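Local coordinates for clp gene regulator (ClgR) (PDB 3F52), which probably binds promoter DNA through a helix-turn-helix domain and activates transcription, notably of clp protease genes, at residues E27-A32 and I89-S94; R34-D39 and A85-E90; E49-S54 and A74-A79. All coordinates share one frame; numbering follows the deposited sequence.

Contact 1. Residues E27-A32 and I89-S94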
ATOM      1  N   GLU B  27      -8.122   2.381   2.119  1.00 25.12           N
ATOM      2  CA  GLU B  27      -9.467   2.067   1.632  1.00 25.64           C
ATOM      3  C   GLU B  27      -9.439   1.090   0.461  1.00 26.66           C
ATOM      4  O   GLU B  27     -10.188   0.114   0.439  1.00 27.51           O
ATOM      5  CB  GLU B  27     -10.175   3.343   1.218  1.00 25.26           C
ATOM      6  CG  GLU B  27     -10.498   4.230   2.443  1.00 23.54           C
ATOM      7  CD  GLU B  27     -11.037   5.584   2.095  1.00 27.23           C
ATOM      8  OE1 GLU B  27     -10.776   6.062   0.971  1.00 25.06           O
ATOM      9  OE2 GLU B  27     -11.709   6.188   2.962  1.00 26.23           O
ATOM     10  N   ALA B  28      -8.562   1.353  -0.503  1.00 27.03           N
ATOM     11  CA  ALA B  28      -8.458   0.479  -1.679  1.00 28.25           C
ATOM     12  C   ALA B  28      -7.918  -0.910  -1.249  1.00 28.75           C
ATOM     13  O   ALA B  28      -8.445  -1.944  -1.654  1.00 30.26           O
ATOM     14  CB  ALA B  28      -7.535   1.143  -2.740  1.00 27.91           C
ATOM     15  N   LEU B  29      -6.886  -0.928  -0.430  1.00 29.08           N
ATOM     16  CA  LEU B  29      -6.336  -2.177   0.092  1.00 30.62           C
ATOM     17  C   LEU B  29      -7.358  -2.939   0.925  1.00 30.11           C
ATOM     18  O   LEU B  29      -7.468  -4.175   0.824  1.00 29.35           O
ATOM     19  CB  LEU B  29      -5.125  -1.863   0.960  1.00 31.38           C
ATOM     20  CG  LEU B  29      -3.904  -2.744   1.140  1.00 36.77           C
ATOM     21  CD1 LEU B  29      -3.337  -3.132  -0.222  1.00 37.91           C
ATOM     22  CD2 LEU B  29      -2.803  -1.992   1.983  1.00 34.86           C
ATOM     23  N   GLY B  30      -8.103  -2.211   1.767  1.00 28.96           N
ATOM     24  CA  GLY B  30      -9.160  -2.880   2.563  1.00 28.71           C
ATOM     25  C   GLY B  30     -10.230  -3.520   1.692  1.00 28.81           C
ATOM     26  O   GLY B  30     -10.689  -4.631   1.954  1.00 29.19           O
ATOM     27  N   ALA B  31     -10.642  -2.817   0.649  1.00 28.88           N
ATOM     28  CA  ALA B  31     -11.654  -3.325  -0.278  1.00 29.42           C
ATOM     29  C   ALA B  31     -11.131  -4.577  -1.008  1.00 29.07           C
ATOM     30  O   ALA B  31     -11.883  -5.540  -1.205  1.00 29.15           O
ATOM     31  CB  ALA B  31     -12.065  -2.253  -1.260  1.00 29.52           C
ATOM     32  N   ALA B  32      -9.845  -4.566  -1.376  1.00 29.29           N
ATOM     33  CA  ALA B  32      -9.199  -5.719  -2.031  1.00 29.79           C
ATOM     34  C   ALA B  32      -9.210  -6.929  -1.078  1.00 30.19           C
ATOM     35  O   ALA B  32      -9.641  -8.018  -1.448  1.00 29.68           O
ATOM     36  CB  ALA B  32      -7.788  -5.366  -2.435  1.00 29.82           C
ATOM     37  N   ILE B  89      -2.323  -5.194  -6.546  1.00 28.01           N
ATOM     38  CA  ILE B  89      -2.804  -4.875  -7.864  1.00 29.10           C
ATOM     39  C   ILE B  89      -4.351  -4.770  -7.870  1.00 28.22           C
ATOM     40  O   ILE B  89      -4.913  -3.897  -8.528  1.00 28.42           O
ATOM     41  CB  ILE B  89      -2.223  -5.828  -8.953  1.00 30.30           C
ATOM     42  CG1 ILE B  89      -2.319  -5.182 -10.340  1.00 32.17           C
ATOM     43  CG2 ILE B  89      -2.889  -7.170  -8.911  1.00 31.30           C
ATOM     44  CD1 ILE B  89      -1.279  -4.083 -10.522  1.00 33.42           C
ATOM     45  N   GLU B  90      -5.043  -5.626  -7.115  1.00 28.42           N
ATOM     46  CA  GLU B  90      -6.497  -5.480  -6.988  1.00 27.56           C
ATOM     47  C   GLU B  90      -6.872  -4.108  -6.377  1.00 26.62           C
ATOM     48  O   GLU B  90      -7.808  -3.434  -6.851  1.00 27.59           O
ATOM     49  CB  GLU B  90      -7.097  -6.614  -6.137  1.00 27.68           C
ATOM     50  CG  GLU B  90      -8.638  -6.657  -6.112  1.00 28.10           C
ATOM     51  CD  GLU B  90      -9.254  -6.772  -7.514  1.00 29.73           C
ATOM     52  OE1 GLU B  90      -8.755  -7.579  -8.350  1.00 25.87           O
ATOM     53  OE2 GLU B  90     -10.269  -6.084  -7.781  1.00 28.21           O
ATOM     54  N   ALA B  91      -6.131  -3.705  -5.351  1.00 27.63           N
ATOM     55  CA  ALA B  91      -6.333  -2.416  -4.694  1.00 26.37           C
ATOM     56  C   ALA B  91      -6.202  -1.254  -5.685  1.00 25.14           C
ATOM     57  O   ALA B  91      -6.955  -0.272  -5.628  1.00 25.90           O
ATOM     58  CB  ALA B  91      -5.340  -2.270  -3.572  1.00 26.71           C
ATOM     59  N   ALA B  92      -5.301  -1.368  -6.667  1.00 25.59           N
ATOM     60  CA  ALA B  92      -5.187  -0.348  -7.710  1.00 24.65           C
ATOM     61  C   ALA B  92      -6.510  -0.158  -8.447  1.00 25.51           C
ATOM     62  O   ALA B  92      -6.832   0.961  -8.847  1.00 25.99           O
ATOM     63  CB  ALA B  92      -4.013  -0.673  -8.718  1.00 25.32           C
ATOM     64  N   GLY B  93      -7.292  -1.236  -8.567  1.00 24.53           N
ATOM     65  CA  GLY B  93      -8.591  -1.171  -9.234  1.00 26.43           C
ATOM     66  C   GLY B  93      -9.610  -0.345  -8.468  1.00 27.90           C
ATOM     67  O   GLY B  93     -10.627   0.019  -9.024  1.00 27.37           O
ATOM     68  N   SER B  94      -9.318  -0.036  -7.200  1.00 29.32           N
ATOM     69  CA  SER B  94     -10.213   0.801  -6.371  1.00 32.59           C
ATOM     70  C   SER B  94      -9.699   2.217  -6.087  1.00 33.88           C
ATOM     71  O   SER B  94     -10.181   2.871  -5.132  1.00 34.12           O
ATOM     72  CB  SER B  94     -10.440   0.125  -5.033  1.00 33.62           C
ATOM     73  OG  SER B  94     -11.259  -1.005  -5.211  1.00 38.30           O
TER
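Ala-28 and Ala-91 bring the backbones of 27-32 and 89-94 close together, with only 4.7 Å between their CA atoms. Such proximity is possible because four of the seven residues that touch are alanines. The CB of Ala-91 enters beside one turn of helix 25-40, with the methyl CB atoms of Ala-28 and Ala-32 each 4.1 Å from it. It also rests against the carbonyl of Ala-28. Leu-29 starts off pointing away, yet its CD1 branch comes round to 4.0 Å from the same Ala-91 CB.

The contact joins the first and last helices of the all-helical domain in this HTH_XRE-type protein, and it lies close to the dimer partner: Ile-89 packs on Ile-89 of the second subunit.

Ala-28 answers with its own methyl, whose CB is 3.3 Å from Ala-91 O. That oxygen already accepts a backbone bond from Ser-94 N, in the turn where the chain leaves helix 84-92. The turn lays Ser-94 CB alongside Ala-28 CB at 3.8 Å, while its OG faces the Ala-31 methyl. Towards the other end, Ala-32 CB meets the CB and CG of Glu-90, both at 4.0 Å, so the acidic residue contributes its aliphatic stem here.

Contact 2. Residues R34-D39 and A85-E90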
ATOM      1  N   ARG B  34     -11.125  -7.507   1.465  1.00 31.28           N
ATOM      2  CA  ARG B  34     -12.504  -7.981   1.619  1.00 32.97           C
ATOM      3  C   ARG B  34     -12.925  -8.875   0.441  1.00 32.59           C
ATOM      4  O   ARG B  34     -13.528  -9.942   0.628  1.00 31.52           O
ATOM      5  CB  ARG B  34     -13.481  -6.811   1.760  1.00 32.96           C
ATOM      6  CG  ARG B  34     -14.928  -7.291   2.022  1.00 35.47           C
ATOM      7  CD  ARG B  34     -15.973  -6.163   1.945  1.00 36.91           C
ATOM      8  NE  ARG B  34     -15.588  -4.950   2.681  1.00 45.00           N
ATOM      9  CZ  ARG B  34     -15.263  -3.783   2.103  1.00 46.48           C
ATOM     10  NH1 ARG B  34     -14.927  -2.750   2.867  1.00 47.13           N
ATOM     11  NH2 ARG B  34     -15.304  -3.637   0.762  1.00 43.87           N
ATOM     12  N   SER B  35     -12.580  -8.455  -0.776  1.00 32.68           N
ATOM     13  CA  SER B  35     -12.940  -9.253  -1.939  1.00 33.96           C
ATOM     14  C   SER B  35     -12.174 -10.602  -1.981  1.00 33.19           C
ATOM     15  O   SER B  35     -12.772 -11.622  -2.332  1.00 35.00           O
ATOM     16  CB  SER B  35     -12.843  -8.448  -3.248  1.00 33.97           C
ATOM     17  OG  SER B  35     -11.535  -8.445  -3.742  1.00 40.15           O
ATOM     18  N   PHE B  36     -10.901 -10.632  -1.571  1.00 32.74           N
ATOM     19  CA  PHE B  36     -10.147 -11.892  -1.496  1.00 31.81           C
ATOM     20  C   PHE B  36     -10.749 -12.814  -0.432  1.00 32.15           C
ATOM     21  O   PHE B  36     -10.798 -14.035  -0.607  1.00 31.44           O
ATOM     22  CB  PHE B  36      -8.667 -11.662  -1.179  1.00 31.74           C
ATOM     23  CG  PHE B  36      -7.806 -11.378  -2.391  1.00 32.24           C
ATOM     24  CD1 PHE B  36      -7.799 -10.107  -2.983  1.00 31.78           C
ATOM     25  CD2 PHE B  36      -7.000 -12.371  -2.938  1.00 34.16           C
ATOM     26  CE1 PHE B  36      -6.988  -9.827  -4.104  1.00 29.97           C
ATOM     27  CE2 PHE B  36      -6.171 -12.109  -4.061  1.00 32.92           C
ATOM     28  CZ  PHE B  36      -6.178 -10.832  -4.645  1.00 32.33           C
ATOM     29  N   ARG B  37     -11.194 -12.228   0.675  1.00 32.70           N
ATOM     30  CA  ARG B  37     -11.849 -13.010   1.740  1.00 33.49           C
ATOM     31  C   ARG B  37     -13.187 -13.570   1.273  1.00 35.46           C
ATOM     32  O   ARG B  37     -13.511 -14.742   1.529  1.00 35.80           O
ATOM     33  CB  ARG B  37     -12.030 -12.161   3.012  1.00 33.50           C
ATOM     34  CG  ARG B  37     -12.714 -12.920   4.146  1.00 33.26           C
ATOM     35  CD  ARG B  37     -12.734 -12.137   5.456  1.00 32.64           C
ATOM     36  NE  ARG B  37     -13.523 -10.908   5.396  1.00 31.96           N
ATOM     37  CZ  ARG B  37     -14.855 -10.852   5.401  1.00 34.05           C
ATOM     38  NH1 ARG B  37     -15.597 -11.961   5.433  1.00 34.37           N
ATOM     39  NH2 ARG B  37     -15.458  -9.674   5.369  1.00 34.73           N
ATOM     40  N   ALA B  38     -13.964 -12.741   0.580  1.00 37.23           N
ATOM     41  CA  ALA B  38     -15.271 -13.162   0.081  1.00 38.70           C
ATOM     42  C   ALA B  38     -15.122 -14.262  -0.955  1.00 39.81           C
ATOM     43  O   ALA B  38     -15.898 -15.224  -0.956  1.00 39.96           O
ATOM     44  CB  ALA B  38     -16.034 -11.985  -0.492  1.00 38.94           C
ATOM     45  N   ASP B  39     -14.120 -14.128  -1.824  1.00 41.01           N
ATOM     46  CA  ASP B  39     -13.840 -15.137  -2.847  1.00 42.04           C
ATOM     47  C   ASP B  39     -13.541 -16.491  -2.216  1.00 41.94           C
ATOM     48  O   ASP B  39     -13.911 -17.534  -2.759  1.00 41.16           O
ATOM     49  CB  ASP B  39     -12.649 -14.730  -3.729  1.00 42.57           C
ATOM     50  CG  ASP B  39     -13.005 -13.663  -4.773  1.00 45.94           C
ATOM     51  OD1 ASP B  39     -14.208 -13.385  -4.987  1.00 49.97           O
ATOM     52  OD2 ASP B  39     -12.064 -13.102  -5.388  1.00 50.36           O
ATOM     53  N   ALA B  85       1.318  -8.999  -3.608  1.00 31.62           N
ATOM     54  CA  ALA B  85       1.352  -8.434  -4.960  1.00 31.99           C
ATOM     55  C   ALA B  85      -0.037  -8.472  -5.597  1.00 31.50           C
ATOM     56  O   ALA B  85      -0.481  -7.488  -6.173  1.00 31.74           O
ATOM     57  CB  ALA B  85       2.375  -9.186  -5.843  1.00 31.63           C
ATOM     58  N   ASP B  86      -0.731  -9.602  -5.476  1.00 31.42           N
ATOM     59  CA  ASP B  86      -2.055  -9.742  -6.084  1.00 30.67           C
ATOM     60  C   ASP B  86      -3.098  -8.867  -5.373  1.00 29.85           C
ATOM     61  O   ASP B  86      -3.960  -8.263  -6.012  1.00 28.33           O
ATOM     62  CB  ASP B  86      -2.513 -11.213  -6.112  1.00 31.19           C
ATOM     63  CG  ASP B  86      -1.753 -12.064  -7.140  1.00 33.31           C
ATOM     64  OD1 ASP B  86      -1.069 -11.518  -8.059  1.00 31.81           O
ATOM     65  OD2 ASP B  86      -1.859 -13.318  -7.022  1.00 35.41           O
ATOM     66  N   VAL B  87      -3.024  -8.797  -4.044  1.00 28.92           N
ATOM     67  CA  VAL B  87      -3.904  -7.911  -3.281  1.00 29.33           C
ATOM     68  C   VAL B  87      -3.642  -6.451  -3.657  1.00 28.60           C
ATOM     69  O   VAL B  87      -4.577  -5.684  -3.848  1.00 27.73           O
ATOM     70  CB  VAL B  87      -3.759  -8.163  -1.755  1.00 30.10           C
ATOM     71  CG1 VAL B  87      -4.540  -7.135  -0.943  1.00 31.55           C
ATOM     72  CG2 VAL B  87      -4.252  -9.593  -1.456  1.00 30.21           C
ATOM     73  N   LEU B  88      -2.374  -6.084  -3.785  1.00 27.96           N
ATOM     74  CA  LEU B  88      -2.010  -4.705  -4.159  1.00 28.42           C
ATOM     75  C   LEU B  88      -2.484  -4.306  -5.577  1.00 28.00           C
ATOM     76  O   LEU B  88      -3.002  -3.203  -5.790  1.00 27.92           O
ATOM     77  CB  LEU B  88      -0.505  -4.496  -4.022  1.00 28.30           C
ATOM     78  CG  LEU B  88       0.026  -3.065  -4.149  1.00 29.68           C
ATOM     79  CD1 LEU B  88      -0.602  -2.161  -3.075  1.00 32.03           C
ATOM     80  CD2 LEU B  88       1.556  -3.071  -3.998  1.00 33.78           C
ATOM     81  N   ILE B  89      -2.323  -5.194  -6.546  1.00 28.01           N
ATOM     82  CA  ILE B  89      -2.804  -4.875  -7.864  1.00 29.10           C
ATOM     83  C   ILE B  89      -4.351  -4.770  -7.870  1.00 28.22           C
ATOM     84  O   ILE B  89      -4.913  -3.897  -8.528  1.00 28.42           O
ATOM     85  CB  ILE B  89      -2.223  -5.828  -8.953  1.00 30.30           C
ATOM     86  CG1 ILE B  89      -2.319  -5.182 -10.340  1.00 32.17           C
ATOM     87  CG2 ILE B  89      -2.889  -7.170  -8.911  1.00 31.30           C
ATOM     88  CD1 ILE B  89      -1.279  -4.083 -10.522  1.00 33.42           C
ATOM     89  N   GLU B  90      -5.043  -5.626  -7.115  1.00 28.42           N
ATOM     90  CA  GLU B  90      -6.497  -5.480  -6.988  1.00 27.56           C
ATOM     91  C   GLU B  90      -6.872  -4.108  -6.377  1.00 26.62           C
ATOM     92  O   GLU B  90      -7.808  -3.434  -6.851  1.00 27.59           O
ATOM     93  CB  GLU B  90      -7.097  -6.614  -6.137  1.00 27.68           C
ATOM     94  CG  GLU B  90      -8.638  -6.657  -6.112  1.00 28.10           C
ATOM     95  CD  GLU B  90      -9.254  -6.772  -7.514  1.00 29.73           C
ATOM     96  OE1 GLU B  90      -8.755  -7.579  -8.350  1.00 25.87           O
ATOM     97  OE2 GLU B  90     -10.269  -6.084  -7.781  1.00 28.21           O
TER
HETATM   98  O   HOH W   1     -12.030  -6.008  -5.646  1.00 41.49           O
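Phe-36 packing on Val-87 makes this a helix-to-helix contact at the protein surface, where helix 25-40 meets helix 84-92. The axes of 34-39 and 85-90 pass 10.9 Å apart, with 118° between their N-to-C directions, and the Phe-36 side chain reaches across that separation. Its CG lies beside the backbone N (chi1 -86°), which directs the ring at the second helix.

Val-87 CG2 sits above the middle of one ring face, 3.8 Å from the centroid of Phe-36 and 8° off the ring normal, an almost perpendicular CH-pi contact. Glu-90 CB, one turn further on, approaches the ring edge in plane, 3.8 Å from Phe-36 CE1. At the far end of the ring, Phe-36 CZ lies 3.7 Å from Asp-86 O, a carbonyl that also accepts the helical bond from Glu-90 N. Leu-80 and Ala-82 add further packing around the phenyl group.

A polar link runs beside this apolar one. Glu-90 bends at its second side-chain torsion, and a water donates to its OE2 at 2.8 Å. The same water is 3.1 Å from Ser-35 OG, so it bridges the two helices. Ser-35 OG has a further tie within its own helix, to Ala-32 O, which holds the hydroxyl close to the backbone. An aromatic residue of the first helix laid against the last, with one water bridging beside it, here closes the compact five-helix domain of an XRE-type helix-turn-helix protein.

Contact 3. Residues E49-S54 and A74-A79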
ATOM      1  N   GLU B  49      -9.160 -14.757  13.413  1.00 34.83           N
ATOM      2  CA  GLU B  49      -8.431 -15.742  14.226  1.00 36.04           C
ATOM      3  C   GLU B  49      -7.187 -16.290  13.510  1.00 35.98           C
ATOM      4  O   GLU B  49      -6.116 -16.358  14.115  1.00 36.20           O
ATOM      5  CB  GLU B  49      -9.330 -16.845  14.813  1.00 36.22           C
ATOM      6  CG  GLU B  49     -10.218 -17.595  13.838  1.00 37.70           C
ATOM      7  CD  GLU B  49     -11.118 -18.637  14.527  1.00 37.88           C
ATOM      8  OE1 GLU B  49     -11.371 -18.522  15.754  1.00 40.18           O
ATOM      9  OE2 GLU B  49     -11.578 -19.579  13.833  1.00 40.86           O
ATOM     10  N   ALA B  50      -7.319 -16.633  12.224  1.00 35.82           N
ATOM     11  CA  ALA B  50      -6.180 -17.081  11.420  1.00 36.29           C
ATOM     12  C   ALA B  50      -5.036 -16.045  11.385  1.00 37.15           C
ATOM     13  O   ALA B  50      -3.862 -16.420  11.422  1.00 37.84           O
ATOM     14  CB  ALA B  50      -6.636 -17.441  10.003  1.00 36.03           C
ATOM     15  N   SER B  51      -5.385 -14.756  11.349  1.00 37.40           N
ATOM     16  CA  SER B  51      -4.406 -13.648  11.277  1.00 38.10           C
ATOM     17  C   SER B  51      -3.926 -13.117  12.630  1.00 38.56           C
ATOM     18  O   SER B  51      -3.110 -12.191  12.692  1.00 39.06           O
ATOM     19  CB  SER B  51      -4.977 -12.486  10.460  1.00 37.99           C
ATOM     20  OG  SER B  51      -5.435 -12.929   9.196  1.00 38.37           O
ATOM     21  N   ARG B  52      -4.440 -13.697  13.709  1.00 38.67           N
ATOM     22  CA  ARG B  52      -4.073 -13.294  15.069  1.00 39.19           C
ATOM     23  C   ARG B  52      -4.444 -11.835  15.365  1.00 38.25           C
ATOM     24  O   ARG B  52      -3.735 -11.151  16.101  1.00 38.46           O
ATOM     25  CB  ARG B  52      -2.576 -13.557  15.345  1.00 39.96           C
ATOM     26  CG  ARG B  52      -2.065 -14.971  14.989  1.00 42.46           C
ATOM     27  CD  ARG B  52      -2.591 -16.045  15.942  1.00 48.07           C
ATOM     28  NE  ARG B  52      -4.057 -16.117  15.952  1.00 51.64           N
ATOM     29  CZ  ARG B  52      -4.828 -15.985  17.034  1.00 52.66           C
ATOM     30  NH1 ARG B  52      -6.151 -16.062  16.907  1.00 52.47           N
ATOM     31  NH2 ARG B  52      -4.289 -15.786  18.238  1.00 53.19           N
ATOM     32  N   VAL B  53      -5.559 -11.380  14.787  1.00 36.63           N
ATOM     33  CA  VAL B  53      -6.118 -10.049  15.065  1.00 35.59           C
ATOM     34  C   VAL B  53      -7.598 -10.172  15.485  1.00 34.60           C
ATOM     35  O   VAL B  53      -8.230 -11.196  15.219  1.00 34.09           O
ATOM     36  CB  VAL B  53      -5.975  -9.100  13.831  1.00 35.48           C
ATOM     37  CG1 VAL B  53      -4.528  -9.034  13.354  1.00 36.10           C
ATOM     38  CG2 VAL B  53      -6.885  -9.531  12.697  1.00 34.92           C
ATOM     39  N   SER B  54      -8.151  -9.156  16.149  1.00 33.08           N
ATOM     40  CA  SER B  54      -9.583  -9.162  16.471  1.00 32.24           C
ATOM     41  C   SER B  54     -10.449  -8.942  15.204  1.00 31.77           C
ATOM     42  O   SER B  54      -9.994  -8.314  14.248  1.00 31.84           O
ATOM     43  CB  SER B  54      -9.902  -8.112  17.547  1.00 32.17           C
ATOM     44  OG  SER B  54      -9.793  -6.806  17.002  1.00 34.52           O
ATOM     45  N   ALA B  74       1.290  -8.884   5.279  1.00 31.28           N
ATOM     46  CA  ALA B  74       1.788 -10.141   4.757  1.00 31.43           C
ATOM     47  C   ALA B  74       1.108 -11.317   5.480  1.00 32.05           C
ATOM     48  O   ALA B  74       0.771 -12.329   4.858  1.00 33.10           O
ATOM     49  CB  ALA B  74       3.306 -10.216   4.911  1.00 31.24           C
ATOM     50  N   SER B  75       0.895 -11.172   6.783  1.00 33.02           N
ATOM     51  CA  SER B  75       0.244 -12.217   7.590  1.00 33.55           C
ATOM     52  C   SER B  75      -1.202 -12.488   7.186  1.00 33.55           C
ATOM     53  O   SER B  75      -1.613 -13.650   7.066  1.00 34.07           O
ATOM     54  CB  SER B  75       0.294 -11.844   9.066  1.00 33.88           C
ATOM     55  OG  SER B  75       1.612 -11.964   9.519  1.00 34.67           O
ATOM     56  N   VAL B  76      -1.965 -11.418   6.999  1.00 33.47           N
ATOM     57  CA  VAL B  76      -3.365 -11.510   6.569  1.00 33.20           C
ATOM     58  C   VAL B  76      -3.462 -12.144   5.172  1.00 33.36           C
ATOM     59  O   VAL B  76      -4.290 -13.027   4.952  1.00 33.46           O
ATOM     60  CB  VAL B  76      -4.107 -10.120   6.664  1.00 33.34           C
ATOM     61  CG1 VAL B  76      -5.528 -10.204   6.159  1.00 33.76           C
ATOM     62  CG2 VAL B  76      -4.106  -9.593   8.120  1.00 31.57           C
ATOM     63  N   CYS B  77      -2.588 -11.726   4.252  1.00 33.27           N
ATOM     64  CA  CYS B  77      -2.531 -12.338   2.930  1.00 33.40           C
ATOM     65  C   CYS B  77      -2.135 -13.820   2.971  1.00 33.48           C
ATOM     66  O   CYS B  77      -2.745 -14.634   2.286  1.00 33.18           O
ATOM     67  CB  CYS B  77      -1.604 -11.547   2.005  1.00 33.05           C
ATOM     68  SG  CYS B  77      -2.240  -9.891   1.656  1.00 34.05           S
ATOM     69  N   HIS B  78      -1.103 -14.168   3.739  1.00 33.50           N
ATOM     70  CA  HIS B  78      -0.747 -15.593   3.924  1.00 34.21           C
ATOM     71  C   HIS B  78      -1.935 -16.429   4.423  1.00 34.03           C
ATOM     72  O   HIS B  78      -2.187 -17.526   3.917  1.00 34.11           O
ATOM     73  CB  HIS B  78       0.471 -15.765   4.842  1.00 34.69           C
ATOM     74  CG  HIS B  78       0.961 -17.181   4.931  1.00 36.57           C
ATOM     75  ND1 HIS B  78       0.619 -18.025   5.967  1.00 39.69           N
ATOM     76  CD2 HIS B  78       1.764 -17.900   4.112  1.00 38.74           C
ATOM     77  CE1 HIS B  78       1.194 -19.201   5.785  1.00 39.17           C
ATOM     78  NE2 HIS B  78       1.894 -19.151   4.665  1.00 39.73           N
ATOM     79  N   ALA B  79      -2.672 -15.897   5.401  1.00 34.16           N
ATOM     80  CA  ALA B  79      -3.884 -16.551   5.913  1.00 33.99           C
ATOM     81  C   ALA B  79      -4.982 -16.708   4.844  1.00 34.27           C
ATOM     82  O   ALA B  79      -5.749 -17.669   4.879  1.00 34.07           O
ATOM     83  CB  ALA B  79      -4.410 -15.819   7.120  1.00 33.89           C
TER
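Ser-51, Ala-79 and Val-76 carry this contact, and Ser-51 loses the most surface to it. The hydroxyl oxygen of Ser-51 lies against carbon atoms of the other helix: OG is 3.6 Å from Val-76 CA and 3.7 Å from Ala-79 CB. Its chi1 of -53° sets OG beside the backbone N, and from there it bonds to Leu-47 O one turn back. That bond satisfies the buried hydroxyl inside its own helix, leaving it to pack against helix 70-80 without a polar partner there.

Val-76 offers its CG2 branch, 3.8 Å from Ser-51 CB, while Ala-79, one turn nearer the end of helix 70-80, meets Ala-50 methyl to methyl, with 4.0 Å between the CB atoms. Leu-47 also packs on both Val-76 and Ala-79.

Here the chain passes from the first to the second helix of the helix-turn-helix motif, helices 44-51 and 55-62, the latter being by family analogy the probable DNA-reading helix. Arg-52, with positive phi, ends the first of them in a Schellman motif. Its side chain curls back so that NE and NH1 both bind Glu-49 O at 2.8 Å, side-on and with the oxygen in the guanidinium plane. NE arrives nearly end-on to the carbonyl and NH1 on a lone pair; with Arg-52 N the oxygen has three donors. Ser-54 then serves as N-cap of the next helix, its OG bonding to Tyr-57 N.

Contacts 1 and 2 are successive stages of one interface, between helices 25-40 and 84-92. Their centres are 7 Å apart, they share Ile-89 and Glu-90, and they touch where Ala-32 CB packs on Val-87 O at 3.5 Å. Contact 3 joins helices 44-51 and 70-80, which lie between those two in sequence; its centre is about 18 Å from that of contact 1 and 14 Å from that of contact 2. Val-87 is the connection: its CG2, 3.7 Å from Cys-77 SG, ties contact 2 to helix 70-80. The terminal helices thus pack together beside the second subunit, while contact 3, at the end of the first helix of the helix-turn-helix motif, lies across the chain's centre from contact 1.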